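Local coordinates for D-psicose 3-epimerase (Agrobacterium tumefaciens, PDB 2HK0), which probably interconverts D-fructose and D-psicose by metal-dependent epimerisation at C3 of the non-phosphorylated ketohexose, at residues K22-W30 / M292-S303. Sequence-based numbering, arbitrary orientation.
Sequences KHGIYYSYW and MDEDARNALAFS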
ATOM      1  N   LYS A  22      22.127   6.302  11.025  1.00 24.44           N
ATOM      2  CA  LYS A  22      23.080   6.695   9.985  1.00 23.96           C
ATOM      3  C   LYS A  22      22.810   6.015   8.650  1.00 22.37           C
ATOM      4  O   LYS A  22      22.334   4.874   8.605  1.00 21.56           O
ATOM      5  CB  LYS A  22      24.516   6.387  10.436  1.00 24.16           C
ATOM      6  CG  LYS A  22      24.942   7.149  11.693  1.00 29.56           C
ATOM      7  CD  LYS A  22      26.440   6.996  11.955  1.00 34.36           C
ATOM      8  CE  LYS A  22      26.825   7.526  13.328  1.00 36.46           C
ATOM      9  NZ  LYS A  22      26.168   6.719  14.396  1.00 37.86           N
ATOM     10  N   HIS A  23      23.137   6.715   7.569  1.00 18.86           N
ATOM     11  CA  HIS A  23      22.911   6.194   6.235  1.00 19.35           C
ATOM     12  C   HIS A  23      24.183   5.926   5.443  1.00 18.56           C
ATOM     13  O   HIS A  23      25.129   6.717   5.471  1.00 16.89           O
ATOM     14  CB  HIS A  23      21.998   7.146   5.462  1.00 19.21           C
ATOM     15  CG  HIS A  23      20.603   7.176   5.994  1.00 21.09           C
ATOM     16  ND1 HIS A  23      20.275   7.796   7.182  1.00 22.35           N
ATOM     17  CD2 HIS A  23      19.465   6.598   5.543  1.00 18.98           C
ATOM     18  CE1 HIS A  23      18.994   7.598   7.439  1.00 20.17           C
ATOM     19  NE2 HIS A  23      18.481   6.873   6.460  1.00 20.71           N
ATOM     20  N   GLY A  24      24.192   4.793   4.749  1.00 16.58           N
ATOM     21  CA  GLY A  24      25.342   4.427   3.950  1.00 15.89           C
ATOM     22  C   GLY A  24      24.941   3.769   2.643  1.00 15.82           C
ATOM     23  O   GLY A  24      23.758   3.616   2.338  1.00 16.13           O
ATOM     24  N   ILE A  25      25.937   3.384   1.858  1.00 16.22           N
ATOM     25  CA  ILE A  25      25.704   2.713   0.593  1.00 15.26           C
ATOM     26  C   ILE A  25      26.833   1.711   0.359  1.00 17.28           C
ATOM     27  O   ILE A  25      27.973   1.956   0.759  1.00 17.14           O
ATOM     28  CB  ILE A  25      25.675   3.729  -0.562  1.00 14.81           C
ATOM     29  CG1 ILE A  25      25.458   3.007  -1.902  1.00 15.58           C
ATOM     30  CG2 ILE A  25      26.982   4.513  -0.581  1.00 14.81           C
ATOM     31  CD1 ILE A  25      24.948   3.915  -3.030  1.00 16.80           C
ATOM     32  N   TYR A  26      26.507   0.584  -0.267  1.00 16.64           N
ATOM     33  CA  TYR A  26      27.494  -0.438  -0.596  1.00 20.27           C
ATOM     34  C   TYR A  26      28.197   0.062  -1.876  1.00 20.74           C
ATOM     35  O   TYR A  26      27.545   0.221  -2.906  1.00 20.68           O
ATOM     36  CB  TYR A  26      26.772  -1.763  -0.858  1.00 21.61           C
ATOM     37  CG  TYR A  26      27.682  -2.951  -1.009  1.00 23.30           C
ATOM     38  CD1 TYR A  26      28.707  -3.185  -0.093  1.00 28.03           C
ATOM     39  CD2 TYR A  26      27.463  -3.895  -2.009  1.00 25.98           C
ATOM     40  CE1 TYR A  26      29.490  -4.338  -0.163  1.00 29.38           C
ATOM     41  CE2 TYR A  26      28.241  -5.060  -2.088  1.00 27.27           C
ATOM     42  CZ  TYR A  26      29.249  -5.273  -1.161  1.00 28.34           C
ATOM     43  OH  TYR A  26      30.001  -6.428  -1.207  1.00 27.18           O
ATOM     44  N   TYR A  27      29.513   0.297  -1.819  1.00 22.44           N
ATOM     45  CA  TYR A  27      30.238   0.852  -2.975  1.00 21.66           C
ATOM     46  C   TYR A  27      30.152   0.068  -4.295  1.00 21.22           C
ATOM     47  O   TYR A  27      30.303   0.658  -5.364  1.00 21.44           O
ATOM     48  CB  TYR A  27      31.715   1.113  -2.618  1.00 20.63           C
ATOM     49  CG  TYR A  27      32.587  -0.088  -2.837  1.00 23.37           C
ATOM     50  CD1 TYR A  27      32.508  -1.189  -1.986  1.00 22.88           C
ATOM     51  CD2 TYR A  27      33.419  -0.171  -3.957  1.00 24.14           C
ATOM     52  CE1 TYR A  27      33.224  -2.350  -2.243  1.00 26.94           C
ATOM     53  CE2 TYR A  27      34.153  -1.331  -4.223  1.00 24.52           C
ATOM     54  CZ  TYR A  27      34.044  -2.413  -3.361  1.00 26.80           C
ATOM     55  OH  TYR A  27      34.747  -3.561  -3.611  1.00 29.23           O
ATOM     56  N   SER A  28      29.894  -1.237  -4.234  1.00 20.29           N
ATOM     57  CA  SER A  28      29.775  -2.049  -5.457  1.00 21.32           C
ATOM     58  C   SER A  28      28.647  -1.593  -6.401  1.00 20.61           C
ATOM     59  O   SER A  28      28.509  -2.087  -7.529  1.00 20.10           O
ATOM     60  CB  SER A  28      29.572  -3.519  -5.107  1.00 20.49           C
ATOM     61  OG  SER A  28      30.781  -4.081  -4.639  1.00 23.73           O
ATOM     62  N   TYR A  29      27.828  -0.673  -5.920  1.00 18.81           N
ATOM     63  CA  TYR A  29      26.752  -0.086  -6.716  1.00 18.42           C
ATOM     64  C   TYR A  29      27.353   0.490  -8.014  1.00 19.02           C
ATOM     65  O   TYR A  29      26.746   0.438  -9.075  1.00 18.39           O
ATOM     66  CB  TYR A  29      26.131   1.048  -5.905  1.00 18.68           C
ATOM     67  CG  TYR A  29      25.267   2.033  -6.658  1.00 16.93           C
ATOM     68  CD1 TYR A  29      24.038   1.651  -7.197  1.00 17.44           C
ATOM     69  CD2 TYR A  29      25.619   3.377  -6.718  1.00 16.56           C
ATOM     70  CE1 TYR A  29      23.170   2.592  -7.758  1.00 17.56           C
ATOM     71  CE2 TYR A  29      24.773   4.322  -7.276  1.00 16.27           C
ATOM     72  CZ  TYR A  29      23.545   3.931  -7.790  1.00 19.17           C
ATOM     73  OH  TYR A  29      22.688   4.893  -8.300  1.00 16.05           O
ATOM     74  N   TRP A  30      28.558   1.034  -7.907  1.00 20.59           N
ATOM     75  CA  TRP A  30      29.254   1.655  -9.039  1.00 21.37           C
ATOM     76  C   TRP A  30      30.157   0.708  -9.847  1.00 23.75           C
ATOM     77  O   TRP A  30      30.775   1.136 -10.824  1.00 23.82           O
ATOM     78  CB  TRP A  30      30.102   2.833  -8.534  1.00 20.62           C
ATOM     79  CG  TRP A  30      29.319   4.072  -8.144  1.00 20.62           C
ATOM     80  CD1 TRP A  30      28.811   5.018  -8.989  1.00 21.22           C
ATOM     81  CD2 TRP A  30      28.960   4.488  -6.818  1.00 19.83           C
ATOM     82  NE1 TRP A  30      28.160   5.994  -8.278  1.00 17.66           N
ATOM     83  CE2 TRP A  30      28.234   5.692  -6.941  1.00 20.84           C
ATOM     84  CE3 TRP A  30      29.178   3.956  -5.537  1.00 21.60           C
ATOM     85  CZ2 TRP A  30      27.720   6.377  -5.830  1.00 18.77           C
ATOM     86  CZ3 TRP A  30      28.670   4.634  -4.433  1.00 20.73           C
ATOM     87  CH2 TRP A  30      27.948   5.832  -4.589  1.00 20.05           C
HETATM   88  N   MSE A 292      24.216   8.023 -11.919  1.00 20.33           N
HETATM   89  CA  MSE A 292      24.275   7.040 -10.827  1.00 20.67           C
HETATM   90  C   MSE A 292      24.437   7.763  -9.480  1.00 19.87           C
HETATM   91  O   MSE A 292      23.805   7.402  -8.485  1.00 18.17           O
HETATM   92  CB  MSE A 292      25.437   6.082 -11.055  1.00 22.04           C
HETATM   93  CG  MSE A 292      25.244   5.140 -12.250  1.00 25.29           C
HETATM   94 SE   MSE A 292      23.917   3.734 -11.852  1.00 35.52          SE
HETATM   95  CE  MSE A 292      25.134   2.593 -10.810  1.00 29.28           C
ATOM     96  N   ASP A 293      25.285   8.789  -9.464  1.00 19.86           N
ATOM     97  CA  ASP A 293      25.534   9.596  -8.264  1.00 20.91           C
ATOM     98  C   ASP A 293      24.282  10.346  -7.842  1.00 20.25           C
ATOM     99  O   ASP A 293      23.967  10.451  -6.650  1.00 19.73           O
ATOM    100  CB  ASP A 293      26.641  10.630  -8.525  1.00 19.95           C
ATOM    101  CG  ASP A 293      28.018  10.006  -8.630  1.00 23.81           C
ATOM    102  OD1 ASP A 293      28.174   8.782  -8.399  1.00 20.79           O
ATOM    103  OD2 ASP A 293      28.960  10.760  -8.948  1.00 25.23           O
ATOM    104  N   GLU A 294      23.588  10.896  -8.833  1.00 21.10           N
ATOM    105  CA  GLU A 294      22.367  11.658  -8.606  1.00 23.75           C
ATOM    106  C   GLU A 294      21.286  10.761  -7.980  1.00 21.87           C
ATOM    107  O   GLU A 294      20.625  11.152  -7.022  1.00 21.51           O
ATOM    108  CB  GLU A 294      21.885  12.251  -9.934  1.00 27.25           C
ATOM    109  CG  GLU A 294      20.710  13.212  -9.845  1.00 33.89           C
ATOM    110  CD  GLU A 294      20.128  13.512 -11.225  1.00 40.97           C
ATOM    111  OE1 GLU A 294      20.922  13.790 -12.163  1.00 44.90           O
ATOM    112  OE2 GLU A 294      18.886  13.462 -11.378  1.00 41.69           O
ATOM    113  N   ASP A 295      21.097   9.565  -8.529  1.00 21.73           N
ATOM    114  CA  ASP A 295      20.114   8.636  -7.961  1.00 21.28           C
ATOM    115  C   ASP A 295      20.514   8.315  -6.509  1.00 19.20           C
ATOM    116  O   ASP A 295      19.677   8.314  -5.612  1.00 20.33           O
ATOM    117  CB  ASP A 295      20.061   7.334  -8.765  1.00 20.05           C
ATOM    118  CG  ASP A 295      19.283   7.470 -10.059  1.00 23.47           C
ATOM    119  OD1 ASP A 295      18.492   8.422 -10.193  1.00 25.32           O
ATOM    120  OD2 ASP A 295      19.443   6.606 -10.940  1.00 24.84           O
ATOM    121  N   ALA A 296      21.799   8.046  -6.286  1.00 19.18           N
ATOM    122  CA  ALA A 296      22.289   7.736  -4.939  1.00 19.13           C
ATOM    123  C   ALA A 296      22.010   8.909  -3.999  1.00 19.10           C
ATOM    124  O   ALA A 296      21.478   8.740  -2.900  1.00 16.71           O
ATOM    125  CB  ALA A 296      23.790   7.434  -4.975  1.00 18.56           C
ATOM    126  N   ARG A 297      22.362  10.107  -4.448  1.00 19.82           N
ATOM    127  CA  ARG A 297      22.157  11.313  -3.654  1.00 20.75           C
ATOM    128  C   ARG A 297      20.667  11.543  -3.357  1.00 20.54           C
ATOM    129  O   ARG A 297      20.298  11.927  -2.232  1.00 18.77           O
ATOM    130  CB  ARG A 297      22.746  12.513  -4.407  1.00 25.19           C
ATOM    131  CG  ARG A 297      23.255  13.644  -3.550  1.00 32.69           C
ATOM    132  CD  ARG A 297      24.429  14.317  -4.280  1.00 36.25           C
ATOM    133  NE  ARG A 297      24.163  14.385  -5.711  1.00 38.94           N
ATOM    134  CZ  ARG A 297      25.087  14.490  -6.665  1.00 39.69           C
ATOM    135  NH1 ARG A 297      26.378  14.556  -6.363  1.00 40.43           N
ATOM    136  NH2 ARG A 297      24.711  14.486  -7.936  1.00 40.27           N
ATOM    137  N   ASN A 298      19.806  11.299  -4.344  1.00 18.83           N
ATOM    138  CA  ASN A 298      18.378  11.513  -4.117  1.00 18.42           C
ATOM    139  C   ASN A 298      17.809  10.426  -3.195  1.00 17.51           C
ATOM    140  O   ASN A 298      16.949  10.708  -2.354  1.00 19.00           O
ATOM    141  CB  ASN A 298      17.600  11.560  -5.455  1.00 18.27           C
ATOM    142  CG  ASN A 298      17.965  12.789  -6.302  1.00 24.68           C
ATOM    143  OD1 ASN A 298      18.330  13.836  -5.763  1.00 24.38           O
ATOM    144  ND2 ASN A 298      17.862  12.663  -7.624  1.00 21.79           N
ATOM    145  N   ALA A 299      18.292   9.191  -3.346  1.00 14.93           N
ATOM    146  CA  ALA A 299      17.812   8.098  -2.502  1.00 14.20           C
ATOM    147  C   ALA A 299      18.218   8.359  -1.053  1.00 13.11           C
ATOM    148  O   ALA A 299      17.469   8.028  -0.132  1.00 13.77           O
ATOM    149  CB  ALA A 299      18.365   6.753  -2.976  1.00 12.01           C
ATOM    150  N   LEU A 300      19.391   8.966  -0.867  1.00 13.77           N
ATOM    151  CA  LEU A 300      19.916   9.308   0.461  1.00 13.24           C
ATOM    152  C   LEU A 300      18.978  10.304   1.125  1.00 14.72           C
ATOM    153  O   LEU A 300      18.573  10.119   2.277  1.00 14.22           O
ATOM    154  CB  LEU A 300      21.299   9.976   0.358  1.00 13.22           C
ATOM    155  CG  LEU A 300      22.379   9.764   1.433  1.00 18.45           C
ATOM    156  CD1 LEU A 300      23.373  10.950   1.406  1.00 14.89           C
ATOM    157  CD2 LEU A 300      21.786   9.553   2.816  1.00 13.27           C
ATOM    158  N   ALA A 301      18.668  11.386   0.406  1.00 15.87           N
ATOM    159  CA  ALA A 301      17.761  12.424   0.923  1.00 16.60           C
ATOM    160  C   ALA A 301      16.382  11.827   1.225  1.00 16.45           C
ATOM    161  O   ALA A 301      15.773  12.120   2.256  1.00 17.15           O
ATOM    162  CB  ALA A 301      17.624  13.575  -0.106  1.00 17.33           C
ATOM    163  N   PHE A 302      15.896  10.999   0.308  1.00 15.38           N
ATOM    164  CA  PHE A 302      14.606  10.329   0.464  1.00 15.07           C
ATOM    165  C   PHE A 302      14.654   9.492   1.744  1.00 16.38           C
ATOM    166  O   PHE A 302      13.750   9.544   2.576  1.00 17.77           O
ATOM    167  CB  PHE A 302      14.360   9.416  -0.756  1.00 13.44           C
ATOM    168  CG  PHE A 302      13.146   8.531  -0.639  1.00 14.44           C
ATOM    169  CD1 PHE A 302      11.904   8.953  -1.112  1.00 15.61           C
ATOM    170  CD2 PHE A 302      13.243   7.271  -0.055  1.00 14.56           C
ATOM    171  CE1 PHE A 302      10.779   8.126  -1.004  1.00 15.90           C
ATOM    172  CE2 PHE A 302      12.137   6.443   0.059  1.00 13.78           C
ATOM    173  CZ  PHE A 302      10.897   6.869  -0.418  1.00 15.79           C
ATOM    174  N   SER A 303      15.722   8.723   1.912  1.00 16.98           N
ATOM    175  CA  SER A 303      15.831   7.850   3.078  1.00 16.27           C
ATOM    176  C   SER A 303      15.899   8.592   4.392  1.00 16.38           C
ATOM    177  O   SER A 303      15.307   8.171   5.376  1.00 15.42           O
ATOM    178  CB  SER A 303      17.032   6.922   2.935  1.00 16.14           C
ATOM    179  OG  SER A 303      16.859   6.087   1.807  1.00 15.26           O
TER
HETATM  180  O   HOH W   1      20.350   4.052  -9.930  1.00 18.79           O
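Selenomethionine Met292 covers one face of the Tyr29 ring, while an edge of that ring (CD2) points onto a face of the Trp30 indole, the tight end of the contact. The chain of Met292, bent at chi2 and chi3, carries its methyl over the ring, CE standing 3.7 Å from the Tyr29 centroid, a CH-pi contact; SE sits obliquely in a Met-aromatic contact. Tyr29 OH donates to Met292 O (2.8 Å), a carbonyl that also accepts the helical bond from Ala296 N, and it receives a water hydrogen bond; the same water donates to Asp295 OD2, a carboxylate salt-bridged to Lys240 through OD1. Toward the more open side, Trp30 NE1 makes a weak, bent bond to Asp293 OD1 (2.8 Å, 128°), with indole and carboxylate planes 72° apart; Lys44 forms a salt bridge to that oxygen and a cation-pi contact with Trp30. Ile25 is the loose point, CD1 reaching Ala296 CB at 4.2 Å, whereas His23 packs closely, CB 3.6 Å from Leu300 CD2 and its ring oblique to Ser303 CB. Segment 292-303 runs roughly antiparallel (151°) to strand 22-26, outside the TIM barrel where strand 260-263 meets strand 22-26, with Val261, Met263 and Val45 of helix 39-47 flanking the contact.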